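Local structure of shikimate dehydrogenase (NADP(+)) (2D5C) at residues M1-H13 / V50-L63. The protein catalyses the reversible NADPH-linked reduction of 3-dehydroshikimate to shikimate, a step in chorismate and aromatic amino acid biosynthesis. Numbering follows the deposited sequence.
Sequences MLRFAVLGHPVAH and VRRAFRGVNLTLPL. With SKM ((3R,4S,5R)-3,4,5-trihydroxycyclohex-1-ene-1-carboxylic acid), chain E.
Leu7 and Asn58 join two neighbouring parallel strands, 2-8 and 56-59, in the substrate-binding domain. Leu7 N donates to Asn58 O at 2.9 Å, and Leu7 O accepts from Thr60 N. Asn58 N reaches Ala5 O at 2.8 Å. Beyond the strands, His9 N bonds Leu61 O.

Ala5, Leu7, Val57 and Leu59 share one face of the sheet. Leu7 CD1 meets Leu59 CD2 at 3.9 Å, and it also touches Val57 CG2 and Val50 CG2 of helix 43-53. Phe54 CE2 closes on Ala5 CB at 3.4 Å, while the edge of its ring faces Phe4 O.

Phe4, Val6 and Asn58 lie on the other face. Phe4 and Arg55 lie side by side. The aliphatic Arg55 CG touches Phe4 CE2 at 3.7 Å, and the guanidinium is tilted 56° from the ring. The ring edge meets Gly56.

Thr60 OG1 hydrogen-bonds shikimate O11 at 3.2 Å. Its chi1 of -156° turns OG1 anti to the backbone N and leaves CG2 to rest on Gly8 CA at 3.5 Å.

Further out, Trp243 stacks on the Phe4 ring. Replacing Phe4 with an alanine is likely to leave Trp243 without its stacking partner and Arg55 CG without the ring it packs against. Arg55 NH2 hydrogen-bonds Trp243 O of the same chain and Leu242 O of the second subunit. Tyr33 OH and Asn85 O hold the Asn58 amide. The backbone bonds thus fix the strands so that Thr60 offers shikimate a hydroxyl and Asn58 sits beside O7.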
loop_
_atom_site.group_PDB
_atom_site.type_symbol
_atom_site.label_atom_id
_atom_site.label_comp_id
_atom_site.label_asym_id
_atom_site.label_seq_id
_atom_site.Cartn_x
_atom_site.Cartn_y
_atom_site.Cartn_z
ATOM N N MET A 1 8.655 -13.988 -2.272
ATOM C CA MET A 1 7.196 -14.169 -2.492
ATOM C C MET A 1 6.346 -13.441 -1.450
ATOM O O MET A 1 6.833 -13.006 -0.411
ATOM C CB MET A 1 6.846 -15.659 -2.510
ATOM C CG MET A 1 7.510 -16.485 -1.423
ATOM S SD MET A 1 6.981 -18.220 -1.455
ATOM C CE MET A 1 7.880 -18.837 -2.895
ATOM N N LEU A 2 5.063 -13.320 -1.754
ATOM C CA LEU A 2 4.103 -12.639 -0.899
ATOM C C LEU A 2 3.858 -13.371 0.419
ATOM O O LEU A 2 3.503 -14.542 0.422
ATOM C CB LEU A 2 2.788 -12.483 -1.669
ATOM C CG LEU A 2 2.907 -11.620 -2.926
ATOM C CD1 LEU A 2 1.741 -11.872 -3.870
ATOM C CD2 LEU A 2 2.965 -10.156 -2.513
ATOM N N ARG A 3 4.046 -12.667 1.534
ATOM C CA ARG A 3 3.836 -13.245 2.854
ATOM C C ARG A 3 2.643 -12.563 3.508
ATOM O O ARG A 3 2.697 -11.370 3.817
ATOM C CB ARG A 3 5.073 -13.057 3.741
ATOM C CG ARG A 3 6.328 -13.763 3.247
ATOM C CD ARG A 3 6.045 -15.218 2.929
ATOM N NE ARG A 3 7.211 -15.905 2.385
ATOM C CZ ARG A 3 7.142 -17.021 1.666
ATOM N NH1 ARG A 3 5.962 -17.569 1.403
ATOM N NH2 ARG A 3 8.249 -17.592 1.212
ATOM N N PHE A 4 1.571 -13.324 3.705
ATOM C CA PHE A 4 0.347 -12.813 4.315
ATOM C C PHE A 4 -0.008 -13.604 5.567
ATOM O O PHE A 4 0.570 -14.658 5.835
ATOM C CB PHE A 4 -0.817 -12.914 3.326
ATOM C CG PHE A 4 -0.621 -12.124 2.067
ATOM C CD1 PHE A 4 -0.652 -12.753 0.827
ATOM C CD2 PHE A 4 -0.430 -10.749 2.118
ATOM C CE1 PHE A 4 -0.496 -12.027 -0.352
ATOM C CE2 PHE A 4 -0.271 -10.007 0.949
ATOM C CZ PHE A 4 -0.306 -10.647 -0.294
ATOM N N ALA A 5 -0.966 -13.093 6.336
ATOM C CA ALA A 5 -1.398 -13.782 7.545
ATOM C C ALA A 5 -2.672 -13.177 8.105
ATOM O O ALA A 5 -3.017 -12.038 7.792
ATOM C CB ALA A 5 -0.290 -13.726 8.607
ATOM N N VAL A 6 -3.388 -13.964 8.903
ATOM C CA VAL A 6 -4.588 -13.484 9.580
ATOM C C VAL A 6 -4.176 -13.520 11.049
ATOM O O VAL A 6 -3.730 -14.555 11.552
ATOM C CB VAL A 6 -5.833 -14.392 9.353
ATOM C CG1 VAL A 6 -5.563 -15.821 9.837
ATOM C CG2 VAL A 6 -7.036 -13.806 10.093
ATOM N N LEU A 7 -4.281 -12.378 11.719
ATOM C CA LEU A 7 -3.909 -12.269 13.124
ATOM C C LEU A 7 -5.162 -12.185 13.988
ATOM O O LEU A 7 -6.113 -11.480 13.650
ATOM C CB LEU A 7 -3.058 -11.017 13.352
ATOM C CG LEU A 7 -1.828 -10.823 12.461
ATOM C CD1 LEU A 7 -1.165 -9.494 12.795
ATOM C CD2 LEU A 7 -0.854 -11.977 12.653
ATOM N N GLY A 8 -5.158 -12.904 15.105
ATOM C CA GLY A 8 -6.314 -12.881 15.978
ATOM C C GLY A 8 -6.274 -13.971 17.030
ATOM O O GLY A 8 -5.232 -14.578 17.287
ATOM N N HIS A 9 -7.421 -14.209 17.642
ATOM C CA HIS A 9 -7.533 -15.218 18.679
ATOM C C HIS A 9 -9.002 -15.484 18.964
ATOM O O HIS A 9 -9.711 -14.614 19.473
ATOM C CB HIS A 9 -6.843 -14.738 19.954
ATOM C CG HIS A 9 -6.884 -15.739 21.063
ATOM N ND1 HIS A 9 -6.189 -16.927 21.012
ATOM C CD2 HIS A 9 -7.573 -15.753 22.227
ATOM C CE1 HIS A 9 -6.450 -17.633 22.098
ATOM N NE2 HIS A 9 -7.287 -16.943 22.851
ATOM N N PRO A 10 -9.483 -16.693 18.638
ATOM C CA PRO A 10 -8.735 -17.796 18.028
ATOM C C PRO A 10 -8.687 -17.684 16.502
ATOM O O PRO A 10 -9.612 -17.159 15.882
ATOM C CB PRO A 10 -9.521 -19.016 18.485
ATOM C CG PRO A 10 -10.923 -18.523 18.374
ATOM C CD PRO A 10 -10.853 -17.123 18.974
ATOM N N VAL A 11 -7.617 -18.192 15.899
ATOM C CA VAL A 11 -7.482 -18.139 14.448
ATOM C C VAL A 11 -7.103 -19.481 13.827
ATOM O O VAL A 11 -7.063 -19.614 12.602
ATOM C CB VAL A 11 -6.441 -17.080 14.017
ATOM C CG1 VAL A 11 -6.943 -15.690 14.375
ATOM C CG2 VAL A 11 -5.099 -17.354 14.689
ATOM N N ALA A 12 -6.839 -20.478 14.667
ATOM C CA ALA A 12 -6.470 -21.801 14.176
ATOM C C ALA A 12 -7.548 -22.377 13.254
ATOM O O ALA A 12 -7.262 -23.230 12.415
ATOM C CB ALA A 12 -6.220 -22.744 15.350
ATOM N N HIS A 13 -8.779 -21.898 13.407
ATOM C CA HIS A 13 -9.900 -22.361 12.593
ATOM C C HIS A 13 -10.272 -21.431 11.433
ATOM O O HIS A 13 -11.273 -21.656 10.748
ATOM C CB HIS A 13 -11.137 -22.554 13.472
ATOM C CG HIS A 13 -11.229 -23.909 14.105
ATOM N ND1 HIS A 13 -10.204 -24.461 14.845
ATOM C CD2 HIS A 13 -12.232 -24.819 14.111
ATOM C CE1 HIS A 13 -10.572 -25.653 15.279
ATOM N NE2 HIS A 13 -11.797 -25.895 14.848
ATOM N N VAL A 50 5.105 -7.491 11.691
ATOM C CA VAL A 50 4.421 -7.326 10.410
ATOM C C VAL A 50 5.156 -6.302 9.560
ATOM O O VAL A 50 5.288 -6.461 8.349
ATOM C CB VAL A 50 2.958 -6.868 10.612
ATOM C CG1 VAL A 50 2.317 -6.529 9.264
ATOM C CG2 VAL A 50 2.164 -7.964 11.286
ATOM N N ARG A 51 5.651 -5.252 10.201
ATOM C CA ARG A 51 6.370 -4.206 9.491
ATOM C C ARG A 51 7.598 -4.727 8.766
ATOM O O ARG A 51 7.991 -4.189 7.733
ATOM C CB ARG A 51 6.801 -3.105 10.464
ATOM C CG ARG A 51 5.652 -2.322 11.072
ATOM C CD ARG A 51 6.158 -1.366 12.140
ATOM N NE ARG A 51 5.072 -0.605 12.746
ATOM C CZ ARG A 51 4.583 0.527 12.253
ATOM N NH1 ARG A 51 5.085 1.046 11.138
ATOM N NH2 ARG A 51 3.590 1.140 12.878
ATOM N N ARG A 52 8.202 -5.783 9.306
ATOM C CA ARG A 52 9.420 -6.333 8.722
ATOM C C ARG A 52 9.267 -7.533 7.793
ATOM O O ARG A 52 10.009 -7.651 6.811
ATOM C CB ARG A 52 10.394 -6.731 9.837
ATOM C CG ARG A 52 10.707 -5.658 10.862
ATOM C CD ARG A 52 11.464 -6.274 12.035
ATOM N NE ARG A 52 11.735 -5.321 13.109
ATOM C CZ ARG A 52 12.611 -4.322 13.031
ATOM N NH1 ARG A 52 13.316 -4.135 11.920
ATOM N NH2 ARG A 52 12.783 -3.507 14.065
ATOM N N ALA A 53 8.313 -8.414 8.076
ATOM C CA ALA A 53 8.190 -9.622 7.269
ATOM C C ALA A 53 6.893 -9.965 6.544
ATOM O O ALA A 53 6.806 -11.038 5.951
ATOM C CB ALA A 53 8.624 -10.819 8.116
ATOM N N PHE A 54 5.889 -9.091 6.571
ATOM C CA PHE A 54 4.641 -9.397 5.865
ATOM C C PHE A 54 4.220 -8.267 4.951
ATOM O O PHE A 54 4.385 -7.099 5.294
ATOM C CB PHE A 54 3.501 -9.674 6.847
ATOM C CG PHE A 54 3.669 -10.946 7.619
ATOM C CD1 PHE A 54 4.641 -11.050 8.603
ATOM C CD2 PHE A 54 2.875 -12.055 7.334
ATOM C CE1 PHE A 54 4.825 -12.248 9.303
ATOM C CE2 PHE A 54 3.048 -13.256 8.023
ATOM C CZ PHE A 54 4.026 -13.352 9.008
ATOM N N ARG A 55 3.673 -8.620 3.786
ATOM C CA ARG A 55 3.200 -7.600 2.848
ATOM C C ARG A 55 1.859 -7.071 3.342
ATOM O O ARG A 55 1.515 -5.913 3.119
ATOM C CB ARG A 55 3.017 -8.193 1.453
ATOM C CG ARG A 55 2.211 -7.325 0.498
ATOM C CD ARG A 55 2.911 -6.012 0.162
ATOM N NE ARG A 55 2.230 -5.331 -0.933
ATOM C CZ ARG A 55 2.658 -4.211 -1.506
ATOM N NH1 ARG A 55 3.783 -3.634 -1.092
ATOM N NH2 ARG A 55 1.957 -3.658 -2.491
ATOM N N GLY A 56 1.097 -7.942 3.995
ATOM C CA GLY A 56 -0.198 -7.550 4.516
ATOM C C GLY A 56 -0.769 -8.611 5.426
ATOM O O GLY A 56 -0.340 -9.766 5.405
ATOM N N VAL A 57 -1.723 -8.214 6.255
ATOM C CA VAL A 57 -2.364 -9.159 7.154
ATOM C C VAL A 57 -3.799 -8.751 7.333
ATOM O O VAL A 57 -4.156 -7.582 7.142
ATOM C CB VAL A 57 -1.720 -9.192 8.574
ATOM C CG1 VAL A 57 -0.275 -9.632 8.499
ATOM C CG2 VAL A 57 -1.847 -7.814 9.247
ATOM N N ASN A 58 -4.632 -9.734 7.654
ATOM C CA ASN A 58 -6.034 -9.488 7.956
ATOM C C ASN A 58 -6.058 -9.520 9.476
ATOM O O ASN A 58 -5.208 -10.169 10.100
ATOM C CB ASN A 58 -6.926 -10.595 7.385
ATOM C CG ASN A 58 -7.264 -10.372 5.930
ATOM O OD1 ASN A 58 -7.188 -11.292 5.107
ATOM N ND2 ASN A 58 -7.656 -9.139 5.599
ATOM N N LEU A 59 -6.993 -8.786 10.073
ATOM C CA LEU A 59 -7.113 -8.756 11.522
ATOM C C LEU A 59 -8.497 -9.240 11.887
ATOM O O LEU A 59 -9.476 -8.895 11.226
ATOM C CB LEU A 59 -6.932 -7.332 12.070
ATOM C CG LEU A 59 -5.617 -6.597 11.841
ATOM C CD1 LEU A 59 -5.684 -5.263 12.561
ATOM C CD2 LEU A 59 -4.437 -7.417 12.347
ATOM N N THR A 60 -8.576 -10.040 12.944
ATOM C CA THR A 60 -9.856 -10.559 13.408
ATOM C C THR A 60 -9.893 -10.337 14.927
ATOM O O THR A 60 -8.979 -9.720 15.480
ATOM C CB THR A 60 -9.989 -12.071 13.041
ATOM O OG1 THR A 60 -11.374 -12.431 12.974
ATOM C CG2 THR A 60 -9.285 -12.944 14.065
ATOM N N LEU A 61 -10.932 -10.821 15.604
ATOM C CA LEU A 61 -11.032 -10.645 17.056
ATOM C C LEU A 61 -9.771 -11.089 17.782
ATOM O O LEU A 61 -9.137 -12.077 17.402
ATOM C CB LEU A 61 -12.188 -11.452 17.640
ATOM C CG LEU A 61 -13.636 -11.078 17.349
ATOM C CD1 LEU A 61 -13.977 -11.380 15.901
ATOM C CD2 LEU A 61 -14.527 -11.877 18.286
ATOM N N PRO A 62 -9.385 -10.356 18.836
ATOM C CA PRO A 62 -10.062 -9.158 19.349
ATOM C C PRO A 62 -9.125 -7.982 19.075
ATOM O O PRO A 62 -8.867 -7.157 19.953
ATOM C CB PRO A 62 -10.156 -9.457 20.833
ATOM C CG PRO A 62 -8.783 -10.025 21.092
ATOM C CD PRO A 62 -8.513 -10.931 19.878
ATOM N N LEU A 63 -8.628 -7.912 17.845
ATOM C CA LEU A 63 -7.655 -6.894 17.474
ATOM C C LEU A 63 -8.087 -5.750 16.560
ATOM O O LEU A 63 -7.346 -4.783 16.417
ATOM C CB LEU A 63 -6.453 -7.586 16.824
ATOM C CG LEU A 63 -5.913 -8.835 17.532
ATOM C CD1 LEU A 63 -4.914 -9.537 16.624
ATOM C CD2 LEU A 63 -5.271 -8.447 18.855
HETATM O O12 SKM E . -12.591 -9.278 8.427
HETATM C C8 SKM E . -12.332 -10.686 8.327
HETATM C C6 SKM E . -10.808 -10.945 8.476
HETATM O O7 SKM E . -10.114 -10.239 7.449
HETATM C C5 SKM E . -10.481 -12.457 8.367
HETATM C C4 SKM E . -11.518 -13.346 9.054
HETATM C C1 SKM E . -11.196 -14.789 9.209
HETATM O O2 SKM E . -10.019 -15.261 8.754
HETATM O O3 SKM E . -11.987 -15.552 9.746
HETATM C C10 SKM E . -12.688 -12.896 9.518
HETATM C C9 SKM E . -13.126 -11.449 9.430
HETATM O O11 SKM E . -12.895 -10.825 10.703
#